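Local structure of lipoprotein (Burkholderia cenocepacia, 4QHQ) at residues Glu111-Leu116 and Val170-Tyr175; Ile201-Lys206 and Pro211-Leu216. The protein binds methionine and probably delivers it to an ABC transporter in the membrane, as a lipid-attached solute-binding protein of the NlpA family. All coordinates share one frame; numbering follows the deposited sequence.

Both contacts are buried, and each sets a helix against a strand, but they lie in different lobes of the protein. Their centres are about 27 Å apart and their nearest atoms about 14 Å. The centre of contact 1 lies about 8 Å from the centre of the chain. It joins helix 108-120 to the end of strand 168-171 and the turn into helix 173-178, and its polar part faces the bound methionine. The centre of contact 2 lies about 20 Å out. It lays helix 211-220 on strand 199-204 of the six-stranded sheet and touches through carbon atoms alone. Contact 1 therefore mixes a small hydrophobic patch with ligand-binding groups. Contact 2 has two valines and a tryptophan.

Contact 1 (Glu111-Leu116 and Val170-Tyr175); sequences ENRALL and VINTNY. With MET (methionine), chain B.
Ala114 of helix 108-120 meets Val170, near the end of strand 168-171. The CB of Ala114 rests on CG1 of Val170 at 3.6 Å. The CG1 branch of Val170 lies anti to the backbone N (chi1 -180°), and this brings it against the helix. CG2 is more distant, 4.2 Å from the Ala114 CB. Val104 of the neighbouring strand 101-105 touches both side chains.

One residue earlier on the helix, Arg113 runs out to the ligand. Its chain is extended from CG to NE, with CG anti to the backbone N (chi1 178°). This carries the guanidinium past the apolar patch and into the methionine pocket. Such a pocket, in the cleft between two lobes, is the hallmark of periplasmic-binding-protein folds. The NH1 of Arg113 donates a bent hydrogen bond to OXT of the ligand (2.8 Å, 139° at the hydrogen). The ligand carboxylate carbon lies in the guanidinium plane, at its edge. NH2 of the same group forms a salt bridge with Glu191, and a weak bond from NH1 to Asn110 adds to it. These partners should help fix its rotation.

Asn172 follows the strand and stands at the N-cap position of helix 173-178. Its side chain lies beside both the ligand carboxylate and the Arg113 guanidinium. Its CB is 3.8 Å from the ligand OXT. Asn174, on the first turn of that helix, places OD1 3.5 Å from the ligand CA. Tyr38 hydrogen-bonds to this OD1.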
# COMPACT_ATOMS: atom_id res chain seq x y z
N GLU A 111 -5.55 7.99 -1.71
CA GLU A 111 -6.88 8.58 -1.82
C GLU A 111 -7.30 8.50 -3.29
O GLU A 111 -8.41 8.07 -3.61
CB GLU A 111 -6.92 10.03 -1.34
CG GLU A 111 -8.26 10.66 -1.65
CD GLU A 111 -8.63 11.84 -0.79
OE1 GLU A 111 -7.84 12.31 0.04
OE2 GLU A 111 -9.78 12.30 -0.95
N ASN A 112 -6.41 8.91 -4.18
CA ASN A 112 -6.66 8.84 -5.60
C ASN A 112 -7.00 7.41 -6.03
O ASN A 112 -7.98 7.17 -6.74
CB ASN A 112 -5.45 9.35 -6.38
CG ASN A 112 -5.68 9.35 -7.87
OD1 ASN A 112 -6.51 10.11 -8.37
ND2 ASN A 112 -4.94 8.51 -8.59
N ARG A 113 -6.21 6.47 -5.54
CA ARG A 113 -6.41 5.06 -5.82
C ARG A 113 -7.79 4.58 -5.38
O ARG A 113 -8.50 3.88 -6.12
CB ARG A 113 -5.34 4.28 -5.07
CG ARG A 113 -5.43 2.77 -5.22
CD ARG A 113 -4.35 2.15 -4.37
NE ARG A 113 -4.19 0.73 -4.64
CZ ARG A 113 -3.34 -0.05 -3.99
NH1 ARG A 113 -2.59 0.47 -3.01
NH2 ARG A 113 -3.23 -1.33 -4.30
N ALA A 114 -8.18 4.95 -4.16
CA ALA A 114 -9.49 4.57 -3.62
C ALA A 114 -10.64 5.16 -4.44
O ALA A 114 -11.62 4.47 -4.70
CB ALA A 114 -9.61 5.02 -2.18
N LEU A 115 -10.51 6.42 -4.83
CA LEU A 115 -11.58 7.08 -5.57
C LEU A 115 -11.70 6.48 -6.97
O LEU A 115 -12.80 6.38 -7.51
CB LEU A 115 -11.33 8.59 -5.63
CG LEU A 115 -11.47 9.28 -4.28
CD1 LEU A 115 -11.21 10.77 -4.40
CD2 LEU A 115 -12.85 9.03 -3.70
N LEU A 116 -10.57 6.08 -7.55
CA LEU A 116 -10.59 5.42 -8.85
C LEU A 116 -11.30 4.07 -8.76
O LEU A 116 -12.07 3.71 -9.65
CB LEU A 116 -9.17 5.22 -9.39
CG LEU A 116 -8.44 6.48 -9.85
CD1 LEU A 116 -7.02 6.14 -10.26
CD2 LEU A 116 -9.19 7.13 -11.00
N VAL A 170 -12.55 1.92 1.94
CA VAL A 170 -11.50 1.39 1.07
C VAL A 170 -10.22 1.36 1.90
O VAL A 170 -9.78 2.40 2.40
CB VAL A 170 -11.31 2.26 -0.17
CG1 VAL A 170 -10.20 1.66 -1.06
CG2 VAL A 170 -12.61 2.40 -0.95
N ILE A 171 -9.66 0.16 2.08
CA ILE A 171 -8.57 -0.03 3.05
C ILE A 171 -7.40 -0.75 2.42
O ILE A 171 -7.56 -1.80 1.80
CB ILE A 171 -9.04 -0.86 4.27
CG1 ILE A 171 -10.31 -0.26 4.89
CG2 ILE A 171 -7.94 -0.97 5.34
CD1 ILE A 171 -10.80 -1.01 6.12
N ASN A 172 -6.22 -0.15 2.54
CA ASN A 172 -4.97 -0.78 2.09
C ASN A 172 -4.80 -2.17 2.68
O ASN A 172 -5.05 -2.40 3.85
CB ASN A 172 -3.76 0.08 2.43
CG ASN A 172 -3.71 1.38 1.66
OD1 ASN A 172 -3.13 1.46 0.56
ND2 ASN A 172 -4.32 2.40 2.23
N THR A 173 -4.34 -3.08 1.84
CA THR A 173 -4.27 -4.48 2.23
C THR A 173 -3.39 -4.74 3.47
O THR A 173 -3.76 -5.56 4.30
CB THR A 173 -3.89 -5.35 1.02
OG1 THR A 173 -5.01 -5.39 0.13
CG2 THR A 173 -3.50 -6.74 1.44
N ASN A 174 -2.28 -4.03 3.63
CA ASN A 174 -1.44 -4.26 4.82
C ASN A 174 -2.22 -4.00 6.11
O ASN A 174 -2.12 -4.76 7.06
CB ASN A 174 -0.13 -3.45 4.76
CG ASN A 174 -0.36 -1.96 4.79
OD1 ASN A 174 -0.78 -1.37 3.79
ND2 ASN A 174 -0.11 -1.35 5.93
N TYR A 175 -3.00 -2.93 6.11
CA TYR A 175 -3.81 -2.59 7.28
C TYR A 175 -5.01 -3.53 7.43
O TYR A 175 -5.38 -3.89 8.55
CB TYR A 175 -4.28 -1.14 7.22
CG TYR A 175 -3.14 -0.14 7.33
CD1 TYR A 175 -2.22 -0.21 8.38
CD2 TYR A 175 -3.00 0.88 6.41
CE1 TYR A 175 -1.20 0.70 8.48
CE2 TYR A 175 -1.97 1.80 6.50
CZ TYR A 175 -1.08 1.71 7.54
OH TYR A 175 -0.05 2.61 7.67
N MET B . 1.28 -1.93 0.97
CA MET B . 0.46 -0.77 0.61
C MET B . -0.40 -1.08 -0.60
O MET B . 0.08 -1.71 -1.53
CB MET B . 1.36 0.44 0.34
CG MET B . 0.59 1.73 -0.00
SD MET B . 1.70 3.10 -0.38
CE MET B . 2.46 3.40 1.22
OXT MET B . -1.59 -0.72 -0.64

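Contact 2 (Ile201-Lys206 and Pro211-Leu216); sequences IAVRAK and PWVKKL
The indole of Trp212 has Val213 CG2 over one face, 3.5 Å above the plane and displaced from the ring centre. Leu216 CD2 lies in the ring plane, at the edge. Both neighbours belong to the same helix as the tryptophan. Across the contact, CG1 of Val203 approaches the ring obliquely and comes 4.0 Å from CH2. Val203 and Trp212 point opposite ways and pass alongside each other.

Trp212 CG is tucked between its own backbone N and C (chi1 63°). From there the six-membered ring reaches to the strand. Val203 turns CG1 beside its own backbone N (chi1 -61°), and this methyl also faces Val213 CG2 at 4.3 Å.

Helix 211-220 packs on strand 199-204, an inner strand of the mixed sheet of one lobe of this two-lobed binding-protein fold. Strand and helix follow closely in the chain, joined by a short connection. Val203 and Val213 are the nearest pair along the backbones, with CA atoms 8.1 Å apart. Farther along, Ile201 and Leu216 both point into the interface, and Trp15 of helix 10-26 touches both. Beside the tryptophan, Arg204 forms a salt bridge with Asp207, and Trp212 itself packs on Asp207 and Asp51.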
# COMPACT_ATOMS: atom_id res chain seq x y z
N ILE A 201 11.18 -1.88 -2.95
CA ILE A 201 12.24 -1.54 -2.02
C ILE A 201 12.87 -0.22 -2.46
O ILE A 201 13.25 -0.08 -3.62
CB ILE A 201 13.32 -2.63 -1.95
CG1 ILE A 201 12.72 -3.91 -1.38
CG2 ILE A 201 14.52 -2.16 -1.09
CD1 ILE A 201 13.63 -5.12 -1.51
N ALA A 202 12.95 0.75 -1.55
CA ALA A 202 13.53 2.05 -1.85
C ALA A 202 14.86 2.23 -1.15
O ALA A 202 15.04 1.76 -0.02
CB ALA A 202 12.58 3.17 -1.44
N VAL A 203 15.78 2.91 -1.83
CA VAL A 203 17.07 3.26 -1.25
C VAL A 203 17.43 4.69 -1.63
O VAL A 203 16.81 5.28 -2.52
CB VAL A 203 18.21 2.33 -1.74
CG1 VAL A 203 17.93 0.90 -1.34
CG2 VAL A 203 18.41 2.46 -3.26
N ARG A 204 18.40 5.27 -0.95
CA ARG A 204 18.88 6.59 -1.37
C ARG A 204 19.50 6.49 -2.76
O ARG A 204 20.18 5.51 -3.06
CB ARG A 204 19.90 7.15 -0.37
CG ARG A 204 19.26 7.55 0.95
CD ARG A 204 20.31 8.14 1.91
NE ARG A 204 21.36 7.17 2.23
CZ ARG A 204 21.24 6.26 3.19
NH1 ARG A 204 20.15 6.21 3.93
NH2 ARG A 204 22.22 5.39 3.42
N ALA A 205 19.25 7.50 -3.58
CA ALA A 205 19.78 7.56 -4.94
C ALA A 205 21.29 7.32 -4.97
O ALA A 205 21.79 6.58 -5.82
CB ALA A 205 19.48 8.91 -5.57
N LYS A 206 22.01 7.93 -4.03
CA LYS A 206 23.46 7.81 -3.98
C LYS A 206 23.93 6.39 -3.67
O LYS A 206 25.08 6.06 -3.93
CB LYS A 206 24.03 8.79 -2.95
N PRO A 211 26.90 -2.59 -3.96
CA PRO A 211 26.70 -4.04 -4.09
C PRO A 211 25.65 -4.64 -3.15
O PRO A 211 24.98 -5.60 -3.55
CB PRO A 211 28.08 -4.61 -3.78
CG PRO A 211 29.02 -3.53 -4.24
CD PRO A 211 28.32 -2.22 -3.95
N TRP A 212 25.49 -4.11 -1.95
CA TRP A 212 24.52 -4.69 -1.01
C TRP A 212 23.10 -4.54 -1.52
O TRP A 212 22.22 -5.34 -1.16
CB TRP A 212 24.65 -4.10 0.40
CG TRP A 212 24.37 -2.64 0.51
CD1 TRP A 212 25.29 -1.63 0.52
CD2 TRP A 212 23.08 -2.01 0.68
NE1 TRP A 212 24.65 -0.41 0.65
CE2 TRP A 212 23.31 -0.62 0.76
CE3 TRP A 212 21.78 -2.50 0.76
CZ2 TRP A 212 22.26 0.29 0.92
CZ3 TRP A 212 20.75 -1.59 0.92
CH2 TRP A 212 20.99 -0.22 0.99
N VAL A 213 22.85 -3.54 -2.36
CA VAL A 213 21.50 -3.30 -2.83
C VAL A 213 20.99 -4.45 -3.69
O VAL A 213 19.92 -4.99 -3.43
CB VAL A 213 21.39 -1.97 -3.60
CG1 VAL A 213 20.00 -1.82 -4.21
CG2 VAL A 213 21.67 -0.80 -2.67
N LYS A 214 21.75 -4.84 -4.70
CA LYS A 214 21.35 -5.97 -5.54
C LYS A 214 21.22 -7.24 -4.70
O LYS A 214 20.33 -8.05 -4.92
CB LYS A 214 22.36 -6.19 -6.66
N LYS A 215 22.11 -7.39 -3.72
CA LYS A 215 22.07 -8.56 -2.85
C LYS A 215 20.79 -8.57 -2.00
O LYS A 215 20.14 -9.62 -1.85
CB LYS A 215 23.33 -8.65 -1.99
CG LYS A 215 24.60 -8.81 -2.82
CD LYS A 215 25.85 -8.80 -1.98
CE LYS A 215 25.93 -10.04 -1.12
NZ LYS A 215 26.00 -11.30 -1.93
N LEU A 216 20.42 -7.42 -1.45
CA LEU A 216 19.20 -7.30 -0.66
C LEU A 216 17.97 -7.62 -1.51
O LEU A 216 17.08 -8.35 -1.06
CB LEU A 216 19.08 -5.89 -0.08
CG LEU A 216 17.95 -5.67 0.93
CD1 LEU A 216 18.10 -6.56 2.16
CD2 LEU A 216 17.84 -4.20 1.33